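Local atomic coordinates of heme peroxidase (Bacteroides thetaiotaomicron, PDB entry 2GVK), a protein that probably uses a bound heme to oxidise dyes and other organic substrates at the expense of hydrogen peroxide. Residues D37-V42 with T77-D82; A47-M52 with F122-I127; F71-W76 with K83-E88; D108-I113 with T302-P307. One frame throughout, in Å; residues are numbered along the deposited sequence.

Contacts 2 and 4 lie in the interior, apart from the partly exposed Asp108 of contact 4, and are wholly apolar across their segments, each built round one phenylalanine ring. Contact 1 is greasy in its middle but has an exposed arginine and a sodium site at its margin, and contact 3, only partly buried, is the one joined by hydrogen bonds. Helix 38-59 serves contacts 1 and 2, whose centres lie about 18 Å apart; helix 73-79 serves contacts 1 and 3. Contacts 3 and 4 meet in the main sheet, where Phe71 and Gly72 bond to Phe305 and Asp108. Contact 4 joins the N- and C-terminal halves, whereas contacts 1 to 3 stay within the N-terminal one.

Contact 1: residues D37-V42 with T77-D82; sequences DTVDKV and TRLFPD. With NA (sodium ion), chain E.
Leu79 spreads its two methyl groups over two successive turns of the helix that starts at Thr38. CD1 meets Val42 CG1 at 4.0 Å, the two side chains crossing at about a right angle, while CD2 lies 4.1 Å from Val39 CG2, those side chains sliding past each other in opposite directions. Val42 reaches with the branch that lies anti to its own backbone N (chi1 170°). At the exposed end of the contact, the extended side chain of Arg78 crosses Thr38 and brings NH2 to 3.8 Å from the methyl CG2. That meeting is simple van der Waals contact: Arg78 NH2 is hydrogen-bonded to Thr33 O, and Thr38 OG1 to the hydroxyls of Ser35 and Thr33, so both polar ends are tied to the turn leading into the helix. The same turn carries a sodium ion, bound by Asp37 OD1 at 2.3 Å, by Pro36 O and by three waters. One of these waters donates to Asp40 OD2 at 2.7 Å. The other carboxylate oxygen, Asp37 OD2, forms a salt bridge with Lys41 NZ at 3.6 Å, one helical turn on. Thr38, Val42, Arg78 and Leu79 all rest on Leu32 of strand 24-32, and helix packing against a strand in this way belongs to the helix-covered sheet of the ferredoxin-like half-barrel found in dye-decolorizing peroxidases.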
# COMPACT_ATOMS: atom_id res chain seq x y z
N ASP A 37 14.22 -42.31 12.58
CA ASP A 37 13.08 -41.63 11.97
C ASP A 37 13.50 -40.63 10.89
O ASP A 37 12.66 -39.93 10.33
CB ASP A 37 12.30 -40.83 13.02
CG ASP A 37 11.64 -41.69 14.04
OD1 ASP A 37 11.63 -42.92 13.91
OD2 ASP A 37 11.12 -41.11 15.02
N THR A 38 14.81 -40.50 10.66
CA THR A 38 15.33 -39.39 9.85
C THR A 38 14.80 -39.39 8.44
O THR A 38 14.34 -38.36 7.94
CB THR A 38 16.88 -39.35 9.86
OG1 THR A 38 17.33 -38.96 11.16
CG2 THR A 38 17.39 -38.34 8.87
N VAL A 39 14.84 -40.53 7.77
CA VAL A 39 14.38 -40.58 6.38
C VAL A 39 12.89 -40.28 6.31
O VAL A 39 12.45 -39.51 5.47
CB VAL A 39 14.68 -41.94 5.70
CG1 VAL A 39 14.14 -41.94 4.28
CG2 VAL A 39 16.16 -42.20 5.69
N ASP A 40 12.12 -40.88 7.19
CA ASP A 40 10.66 -40.68 7.19
C ASP A 40 10.27 -39.22 7.45
O ASP A 40 9.33 -38.71 6.85
CB ASP A 40 10.00 -41.57 8.22
CG ASP A 40 9.90 -43.03 7.76
OD1 ASP A 40 10.19 -43.31 6.57
OD2 ASP A 40 9.52 -43.88 8.58
N LYS A 41 10.96 -38.57 8.37
CA LYS A 41 10.64 -37.17 8.69
C LYS A 41 10.99 -36.25 7.52
O LYS A 41 10.21 -35.36 7.17
CB LYS A 41 11.33 -36.73 9.98
CG LYS A 41 10.68 -37.35 11.20
CD LYS A 41 11.34 -36.97 12.47
CE LYS A 41 10.65 -37.63 13.66
NZ LYS A 41 11.48 -37.56 14.88
N VAL A 42 12.10 -36.52 6.85
CA VAL A 42 12.46 -35.74 5.67
C VAL A 42 11.42 -35.97 4.56
O VAL A 42 10.99 -35.02 3.90
CB VAL A 42 13.88 -36.08 5.18
CG1 VAL A 42 14.16 -35.43 3.77
CG2 VAL A 42 14.91 -35.62 6.20
N THR A 77 21.90 -39.31 -1.99
CA THR A 77 22.15 -40.73 -2.18
C THR A 77 21.73 -41.54 -0.94
O THR A 77 21.20 -42.64 -1.07
CB THR A 77 23.63 -40.96 -2.55
OG1 THR A 77 23.84 -40.54 -3.90
CG2 THR A 77 24.00 -42.42 -2.44
N ARG A 78 21.92 -40.98 0.24
CA ARG A 78 21.47 -41.64 1.46
C ARG A 78 19.94 -41.76 1.52
O ARG A 78 19.41 -42.84 1.81
CB ARG A 78 21.93 -40.88 2.69
CG ARG A 78 21.32 -41.45 3.96
CD ARG A 78 21.62 -40.67 5.18
NE ARG A 78 20.82 -41.14 6.32
CZ ARG A 78 20.84 -40.59 7.52
NH1 ARG A 78 21.66 -39.58 7.76
NH2 ARG A 78 20.07 -41.07 8.49
N LEU A 79 19.26 -40.67 1.23
CA LEU A 79 17.81 -40.62 1.36
C LEU A 79 17.10 -41.36 0.26
O LEU A 79 16.06 -41.99 0.50
CB LEU A 79 17.32 -39.16 1.36
CG LEU A 79 17.73 -38.27 2.54
CD1 LEU A 79 17.57 -36.82 2.21
CD2 LEU A 79 16.91 -38.66 3.79
N PHE A 80 17.62 -41.24 -0.98
CA PHE A 80 16.92 -41.67 -2.19
C PHE A 80 17.83 -42.51 -3.09
O PHE A 80 18.11 -42.13 -4.22
CB PHE A 80 16.42 -40.42 -2.97
CG PHE A 80 15.74 -39.37 -2.10
CD1 PHE A 80 14.61 -39.68 -1.39
CD2 PHE A 80 16.25 -38.07 -2.03
CE1 PHE A 80 13.98 -38.72 -0.57
CE2 PHE A 80 15.62 -37.11 -1.24
CZ PHE A 80 14.49 -37.46 -0.50
N PRO A 81 18.26 -43.66 -2.61
CA PRO A 81 19.21 -44.50 -3.36
C PRO A 81 18.72 -44.99 -4.73
O PRO A 81 19.53 -45.35 -5.58
CB PRO A 81 19.43 -45.68 -2.43
CG PRO A 81 18.24 -45.70 -1.54
CD PRO A 81 17.87 -44.29 -1.34
N ASP A 82 17.41 -45.03 -4.94
CA ASP A 82 16.87 -45.64 -6.16
C ASP A 82 16.24 -44.63 -7.13
O ASP A 82 15.65 -45.02 -8.12
CB ASP A 82 15.85 -46.72 -5.80
CG ASP A 82 16.51 -48.00 -5.27
OD1 ASP A 82 17.67 -47.93 -4.81
OD2 ASP A 82 15.89 -49.07 -5.36
NA NA E . 11.35 -44.87 12.65
O HOH W 1 10.15 -43.45 11.17
O HOH W 2 9.27 -45.43 13.69
O HOH W 3 12.21 -46.67 14.17

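Contact 2: residues A47-M52 with F122-I127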
# COMPACT_ATOMS: atom_id res chain seq x y z
N ALA A 47 6.70 -34.55 1.08
CA ALA A 47 5.33 -34.83 0.71
C ALA A 47 4.41 -33.63 0.93
O ALA A 47 3.44 -33.44 0.18
CB ALA A 47 4.82 -36.02 1.49
N ASN A 48 4.71 -32.83 1.94
CA ASN A 48 3.83 -31.77 2.37
C ASN A 48 4.32 -30.37 2.01
O ASN A 48 3.66 -29.36 2.35
CB ASN A 48 3.60 -31.89 3.87
CG ASN A 48 2.75 -33.07 4.21
OD1 ASN A 48 1.59 -33.16 3.78
ND2 ASN A 48 3.32 -34.01 4.94
N PHE A 49 5.43 -30.30 1.30
CA PHE A 49 6.10 -29.01 1.02
C PHE A 49 5.24 -28.05 0.21
O PHE A 49 5.05 -26.90 0.60
CB PHE A 49 7.42 -29.25 0.30
CG PHE A 49 8.32 -28.03 0.26
CD1 PHE A 49 8.90 -27.53 1.41
CD2 PHE A 49 8.59 -27.42 -0.93
CE1 PHE A 49 9.76 -26.44 1.36
CE2 PHE A 49 9.44 -26.34 -0.99
CZ PHE A 49 10.00 -25.84 0.17
N SER A 50 4.68 -28.52 -0.91
CA SER A 50 3.85 -27.65 -1.73
C SER A 50 2.55 -27.26 -0.98
O SER A 50 2.08 -26.16 -1.13
CB SER A 50 3.54 -28.30 -3.08
OG SER A 50 2.78 -29.47 -2.92
N ALA A 51 2.04 -28.16 -0.12
CA ALA A 51 0.88 -27.83 0.74
C ALA A 51 1.21 -26.71 1.74
O ALA A 51 0.38 -25.84 2.01
CB ALA A 51 0.43 -29.07 1.49
N MSE A 52 2.41 -26.74 2.31
CA MSE A 52 2.83 -25.71 3.25
C MSE A 52 2.92 -24.35 2.53
O MSE A 52 2.53 -23.32 3.09
CB MSE A 52 4.17 -26.06 3.87
CG MSE A 52 4.11 -27.27 4.81
SE MSE A 52 5.89 -27.79 5.43
CE MSE A 52 6.34 -26.11 6.40
N PHE A 122 9.31 -16.95 9.57
CA PHE A 122 9.39 -17.63 10.86
C PHE A 122 8.33 -18.71 10.97
O PHE A 122 8.61 -19.80 11.40
CB PHE A 122 9.23 -16.64 12.04
CG PHE A 122 8.87 -17.29 13.32
CD1 PHE A 122 9.83 -17.96 14.06
CD2 PHE A 122 7.55 -17.34 13.76
CE1 PHE A 122 9.48 -18.63 15.21
CE2 PHE A 122 7.20 -17.98 14.94
CZ PHE A 122 8.17 -18.65 15.64
N GLU A 123 7.12 -18.39 10.58
CA GLU A 123 6.02 -19.34 10.69
C GLU A 123 6.36 -20.66 9.96
O GLU A 123 6.27 -21.76 10.53
CB GLU A 123 4.73 -18.72 10.11
CG GLU A 123 3.55 -19.68 10.00
CD GLU A 123 2.83 -19.85 11.29
OE1 GLU A 123 3.45 -19.60 12.36
OE2 GLU A 123 1.62 -20.18 11.25
N PHE A 124 6.76 -20.53 8.72
CA PHE A 124 7.12 -21.67 7.90
C PHE A 124 8.29 -22.44 8.52
O PHE A 124 8.25 -23.65 8.66
CB PHE A 124 7.48 -21.19 6.49
CG PHE A 124 7.48 -22.29 5.43
CD1 PHE A 124 8.59 -23.07 5.24
CD2 PHE A 124 6.35 -22.51 4.62
CE1 PHE A 124 8.61 -24.04 4.25
CE2 PHE A 124 6.37 -23.46 3.64
CZ PHE A 124 7.51 -24.22 3.44
N ALA A 125 9.32 -21.71 8.92
CA ALA A 125 10.48 -22.32 9.50
C ALA A 125 10.17 -23.08 10.80
O ALA A 125 10.75 -24.11 11.07
CB ALA A 125 11.58 -21.27 9.73
N SER A 126 9.23 -22.56 11.60
CA SER A 126 8.87 -23.20 12.85
C SER A 126 8.19 -24.54 12.58
O SER A 126 8.39 -25.51 13.32
CB SER A 126 7.98 -22.28 13.72
OG SER A 126 6.66 -22.20 13.21
N ILE A 127 7.40 -24.61 11.52
CA ILE A 127 6.73 -25.84 11.17
C ILE A 127 7.76 -26.88 10.68
O ILE A 127 7.69 -28.04 11.05
CB ILE A 127 5.61 -25.60 10.16
CG1 ILE A 127 4.49 -24.76 10.83
CG2 ILE A 127 5.06 -26.92 9.65
CD1 ILE A 127 3.56 -24.10 9.86
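Glu123 O takes two hydrogen bonds from one face of its carbonyl plane: Ile127 N at 3.2 Å and Ser126 OG at 2.7 Å, the latter for only one of two modelled serine positions and therefore doubtful. From this turn Phe124 and Ile127 face Met52, a selenomethionine, on helix 38-59. Met52 carries the contact. The turn about its CG-SE bond (chi3 63°) swings the methyl CE over the centre of the Phe124 ring, 3.6 Å from the centroid and nearly on the ring normal, a CH-pi contact. The selenium itself stands obliquely at 4.9 Å from that centroid, giving a Met-aromatic pair, and Met52 CB presses on Phe124 CE2 at 3.4 Å. Ile127 CG2 lies 3.6 Å from Met52 CE in one of its two modelled positions, so this contact is less certain. At the edge of the Phe124 ring, in its plane, Phe49 CE1 comes to 3.8 Å from CZ; the ring planes stand almost perpendicular, in an oblique pair. Phe49, Met52 and Phe124 meet between two nearly antiparallel helix segments (160°) whose axes are 12.0 Å apart. Glu123 OE2 forms a salt bridge with Arg59 and OE1 a hydrogen bond with Tyr147 OH of a second subunit, while Ile127 packs on Val220 of a third. Both helices pack on the sheet: Phe49 rests on Cys67 and Met69 of strand 66-72 and on Phe111 of strand 109-115, Phe124 on Cys67, and Leu312 of helix 309-315 closes on Phe49 as well.

Contact 3: residues F71-W76 with K83-E88. With EDO (1,2-ethanediol), chain I.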
# COMPACT_ATOMS: atom_id res chain seq x y z
N PHE A 71 18.74 -30.52 -1.63
CA PHE A 71 19.46 -31.64 -1.02
C PHE A 71 20.93 -31.66 -1.40
O PHE A 71 21.27 -31.53 -2.57
CB PHE A 71 18.83 -32.98 -1.46
CG PHE A 71 17.37 -33.07 -1.18
CD1 PHE A 71 16.46 -32.51 -2.05
CD2 PHE A 71 16.90 -33.64 -0.02
CE1 PHE A 71 15.10 -32.52 -1.77
CE2 PHE A 71 15.51 -33.67 0.26
CZ PHE A 71 14.64 -33.12 -0.62
N GLY A 72 21.79 -31.93 -0.41
CA GLY A 72 23.22 -32.11 -0.65
C GLY A 72 23.50 -33.42 -1.38
O GLY A 72 22.66 -34.30 -1.42
N ALA A 73 24.69 -33.53 -1.94
CA ALA A 73 25.01 -34.67 -2.78
C ALA A 73 25.00 -35.98 -2.00
O ALA A 73 24.35 -36.95 -2.42
CB ALA A 73 26.34 -34.45 -3.45
N ASP A 74 25.70 -36.02 -0.87
CA ASP A 74 25.73 -37.24 -0.05
C ASP A 74 24.35 -37.57 0.48
O ASP A 74 23.94 -38.74 0.50
CB ASP A 74 26.71 -37.09 1.12
CG ASP A 74 28.17 -37.15 0.68
OD1 ASP A 74 28.46 -37.48 -0.50
OD2 ASP A 74 29.03 -36.90 1.54
N ALA A 75 23.64 -36.53 0.95
CA ALA A 75 22.29 -36.70 1.52
C ALA A 75 21.33 -37.29 0.50
O ALA A 75 20.51 -38.15 0.84
CB ALA A 75 21.77 -35.36 2.02
N TRP A 76 21.41 -36.83 -0.74
CA TRP A 76 20.53 -37.32 -1.79
C TRP A 76 20.67 -38.84 -1.93
O TRP A 76 19.68 -39.55 -1.97
CB TRP A 76 20.86 -36.64 -3.12
CG TRP A 76 20.00 -37.14 -4.27
CD1 TRP A 76 20.28 -38.22 -5.10
CD2 TRP A 76 18.70 -36.68 -4.63
NE1 TRP A 76 19.24 -38.40 -5.98
CE2 TRP A 76 18.26 -37.48 -5.72
CE3 TRP A 76 17.90 -35.64 -4.20
CZ2 TRP A 76 17.02 -37.27 -6.35
CZ3 TRP A 76 16.64 -35.46 -4.80
CH2 TRP A 76 16.23 -36.28 -5.86
N LYS A 83 16.48 -43.35 -6.89
CA LYS A 83 15.85 -42.29 -7.68
C LYS A 83 16.76 -41.77 -8.78
O LYS A 83 16.39 -40.82 -9.51
CB LYS A 83 15.43 -41.14 -6.77
CG LYS A 83 14.17 -41.41 -5.98
CD LYS A 83 12.93 -41.35 -6.88
CE LYS A 83 11.64 -41.51 -6.05
NZ LYS A 83 11.46 -42.91 -5.56
N GLY A 84 17.92 -42.39 -8.95
CA GLY A 84 18.93 -41.84 -9.84
C GLY A 84 19.55 -40.60 -9.21
O GLY A 84 19.29 -40.30 -8.07
N LYS A 85 20.35 -39.88 -9.97
CA LYS A 85 21.01 -38.70 -9.45
C LYS A 85 21.26 -37.71 -10.57
O LYS A 85 21.66 -38.11 -11.65
CB LYS A 85 22.33 -39.09 -8.78
CG LYS A 85 22.88 -38.07 -7.78
CD LYS A 85 23.90 -38.73 -6.84
CE LYS A 85 24.36 -37.78 -5.73
NZ LYS A 85 25.38 -38.42 -4.86
N PRO A 86 21.01 -36.41 -10.32
CA PRO A 86 21.32 -35.40 -11.33
C PRO A 86 22.78 -35.48 -11.76
O PRO A 86 23.65 -35.76 -10.93
CB PRO A 86 21.02 -34.09 -10.62
CG PRO A 86 20.00 -34.45 -9.60
CD PRO A 86 20.34 -35.82 -9.14
N LYS A 87 23.04 -35.22 -13.04
CA LYS A 87 24.35 -35.45 -13.62
C LYS A 87 25.47 -34.68 -12.94
O LYS A 87 26.59 -35.20 -12.84
CB LYS A 87 24.32 -35.13 -15.12
CG LYS A 87 23.55 -36.13 -15.91
CD LYS A 87 23.43 -35.74 -17.35
CE LYS A 87 22.65 -36.78 -18.11
NZ LYS A 87 22.77 -36.60 -19.55
N GLU A 88 25.17 -33.49 -12.43
CA GLU A 88 26.21 -32.64 -11.81
C GLU A 88 26.11 -32.56 -10.28
O GLU A 88 26.78 -31.73 -9.65
CB GLU A 88 26.15 -31.25 -12.40
CG GLU A 88 26.28 -31.22 -13.91
CD GLU A 88 26.33 -29.81 -14.47
OE1 GLU A 88 27.26 -29.06 -14.11
OE2 GLU A 88 25.45 -29.46 -15.28
C1 EDO I . 28.13 -33.54 1.20
O1 EDO I . 27.75 -34.03 -0.09
C2 EDO I . 27.96 -32.00 1.30
O2 EDO I . 26.58 -31.63 1.04
O HOH W 4 27.61 -37.72 -3.09
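The Trp76 indole has Pro86 CD over one face, 4.2 Å above the plane and toward the rim, while Gly84 O and Phe71 CB lie in plane at its edges. Outside the two segments, Phe80 and Phe305 meet the indole edge-to-face. Trp76 belongs to a strand-turn-helix unit in which the strand leads through Gly72, the N-cap residue, into helix 73-79, and the loop that follows folds back to cover the helix. A straight hydrogen bond ties the loop to the helix: Trp76 NE1 donates to Gly84 O at 2.8 Å with an N-H...O angle of 174°, the acceptor lying in the ring plane and the donor in the carbonyl plane. Gly84 takes a positive phi (73°), a conformation that favours glycine, just where the loop turns to offer this carbonyl. Lys85 then slides past the indole in the opposite direction, its CG 3.7 Å from Trp76 CD1, and its extended chain carries the ammonium on to the first turn of the helix. There Lys85 NZ donates to Ala73 O at 3.0 Å, approaching from above the carbonyl plane, and is also hydrogen-bonded to Thr77 OG1. The carboxylate of Asp74 is joined to this ammonium indirectly: one water donates to Asp74 OD1 at 2.7 Å and accepts from Lys85 NZ at 2.9 Å. On the helix's first turn, Asp74 N donates to O1 of a bound ethanediol at 3.0 Å.

Contact 4: residues D108-I113 with T302-P307; sequences DLLFHI and TLFFVP. With EDO (1,2-ethanediol), chain G.
Leu110 CB sits squarely over the centre of the Phe304 ring, 3.5 Å from the centroid and 4° off the ring normal, a CH-pi contact on one face. The two side chains cross at about a right angle. Leu110 CG is anti to the backbone N (chi1 171°), and this carries the isobutyl group on across the same ring, CD2 coming to 3.9 Å from Phe304 CD1. Backbone meets the ring beside this: Leu109 C approaches Phe304 CE2 obliquely at 3.7 Å, on the side of the ring that Leu110 CB occupies, and Asp108 C stands at the ring edge, in its plane. No hydrogen bond links the segments, because strand 66-72 runs between them in the antiparallel sheet, with Leu110 bonded to Gly70 on one side and Phe71 to Phe305 on the other. Phe304 reaches across this intervening strand at Gly72, whose N is 3.5 Å from Phe304 CD2. The sheet thereby joins the two ferredoxin-like halves of the dye-decolorizing peroxidase fold. Val188 of strand 186-195 packs on both Leu110 and Phe304, and Val29 of strand 24-32 adjoins Leu110. At the start of strand 109-115, Asp108 and Leu109 both face Tyr30 in a classic beta bulge, and Asp108 OD2 is hydrogen-bonded to Leu32 N. Farther out, Thr302 OG1 bonds to Thr105 O and accepts from O1 of an ethanediol at 2.6 Å, a molecule also held by Pro106 O and Thr105 OG1.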
# COMPACT_ATOMS: atom_id res chain seq x y z
N ASP A 108 23.26 -30.87 4.35
CA ASP A 108 22.45 -31.95 3.76
C ASP A 108 21.14 -31.43 3.19
O ASP A 108 20.68 -31.92 2.17
CB ASP A 108 22.16 -33.03 4.78
CG ASP A 108 23.42 -33.82 5.19
OD1 ASP A 108 24.37 -33.95 4.37
OD2 ASP A 108 23.43 -34.37 6.33
N LEU A 109 20.52 -30.48 3.91
CA LEU A 109 19.26 -29.86 3.48
C LEU A 109 19.41 -28.36 3.48
O LEU A 109 19.98 -27.79 4.42
CB LEU A 109 18.10 -30.23 4.42
CG LEU A 109 17.73 -31.69 4.60
CD1 LEU A 109 16.56 -31.80 5.57
CD2 LEU A 109 17.39 -32.37 3.25
N LEU A 110 18.87 -27.71 2.45
CA LEU A 110 18.79 -26.25 2.39
C LEU A 110 17.35 -25.80 2.30
O LEU A 110 16.58 -26.30 1.47
CB LEU A 110 19.56 -25.70 1.17
CG LEU A 110 19.37 -24.19 0.87
CD1 LEU A 110 20.05 -23.31 1.88
CD2 LEU A 110 19.86 -23.86 -0.53
N PHE A 111 16.98 -24.83 3.14
CA PHE A 111 15.71 -24.12 2.99
C PHE A 111 16.00 -22.66 2.79
O PHE A 111 16.75 -22.05 3.57
CB PHE A 111 14.80 -24.34 4.24
CG PHE A 111 14.33 -25.74 4.40
CD1 PHE A 111 13.31 -26.23 3.63
CD2 PHE A 111 14.95 -26.60 5.31
CE1 PHE A 111 12.88 -27.54 3.77
CE2 PHE A 111 14.50 -27.92 5.46
CZ PHE A 111 13.48 -28.38 4.69
N HIS A 112 15.43 -22.11 1.71
CA HIS A 112 15.57 -20.71 1.38
C HIS A 112 14.17 -20.11 1.42
O HIS A 112 13.33 -20.38 0.56
CB HIS A 112 16.22 -20.57 -0.00
CG HIS A 112 16.30 -19.17 -0.52
ND1 HIS A 112 16.33 -18.88 -1.88
CD2 HIS A 112 16.42 -17.98 0.11
CE1 HIS A 112 16.44 -17.58 -2.05
NE2 HIS A 112 16.47 -17.00 -0.85
N ILE A 113 13.91 -19.32 2.48
CA ILE A 113 12.58 -18.84 2.80
C ILE A 113 12.55 -17.32 2.65
O ILE A 113 13.37 -16.62 3.23
CB ILE A 113 12.19 -19.19 4.28
CG1 ILE A 113 12.65 -20.59 4.65
CG2 ILE A 113 10.69 -19.04 4.47
CD1 ILE A 113 12.33 -21.01 6.09
N THR A 302 28.50 -24.71 -0.35
CA THR A 302 27.79 -25.99 -0.46
C THR A 302 26.85 -26.01 -1.67
O THR A 302 26.14 -25.02 -1.95
CB THR A 302 26.95 -26.28 0.82
OG1 THR A 302 27.72 -25.97 1.99
CG2 THR A 302 26.54 -27.73 0.86
N LEU A 303 26.84 -27.15 -2.37
CA LEU A 303 25.93 -27.39 -3.48
C LEU A 303 24.72 -28.22 -3.04
O LEU A 303 24.86 -29.23 -2.34
CB LEU A 303 26.66 -28.12 -4.63
CG LEU A 303 25.80 -28.57 -5.82
CD1 LEU A 303 25.23 -27.39 -6.55
CD2 LEU A 303 26.63 -29.44 -6.78
N PHE A 304 23.55 -27.80 -3.49
CA PHE A 304 22.31 -28.56 -3.27
C PHE A 304 21.54 -28.71 -4.58
O PHE A 304 21.61 -27.87 -5.46
CB PHE A 304 21.39 -27.86 -2.24
CG PHE A 304 22.03 -27.58 -0.90
CD1 PHE A 304 22.78 -26.42 -0.69
CD2 PHE A 304 21.83 -28.43 0.17
CE1 PHE A 304 23.32 -26.13 0.56
CE2 PHE A 304 22.44 -28.18 1.41
CZ PHE A 304 23.18 -27.02 1.60
N PHE A 305 20.78 -29.78 -4.66
CA PHE A 305 19.86 -30.02 -5.74
C PHE A 305 18.44 -29.73 -5.28
O PHE A 305 17.96 -30.29 -4.28
CB PHE A 305 19.97 -31.49 -6.24
CG PHE A 305 18.90 -31.86 -7.21
CD1 PHE A 305 18.78 -31.20 -8.42
CD2 PHE A 305 18.00 -32.87 -6.91
CE1 PHE A 305 17.78 -31.53 -9.32
CE2 PHE A 305 16.99 -33.21 -7.81
CZ PHE A 305 16.88 -32.55 -9.01
N VAL A 306 17.77 -28.88 -6.05
CA VAL A 306 16.43 -28.46 -5.80
C VAL A 306 15.49 -29.14 -6.82
O VAL A 306 15.44 -28.74 -7.99
CB VAL A 306 16.33 -26.93 -5.97
CG1 VAL A 306 14.88 -26.43 -5.75
CG2 VAL A 306 17.29 -26.24 -5.04
N PRO A 307 14.78 -30.19 -6.40
CA PRO A 307 13.96 -30.94 -7.36
C PRO A 307 12.72 -30.18 -7.82
O PRO A 307 12.26 -29.29 -7.13
CB PRO A 307 13.56 -32.23 -6.58
CG PRO A 307 13.80 -31.93 -5.18
CD PRO A 307 14.74 -30.78 -5.05
C1 EDO G . 26.36 -24.43 4.25
O1 EDO G . 27.06 -23.73 3.24
C2 EDO G . 27.13 -24.36 5.59
O2 EDO G . 28.28 -25.27 5.59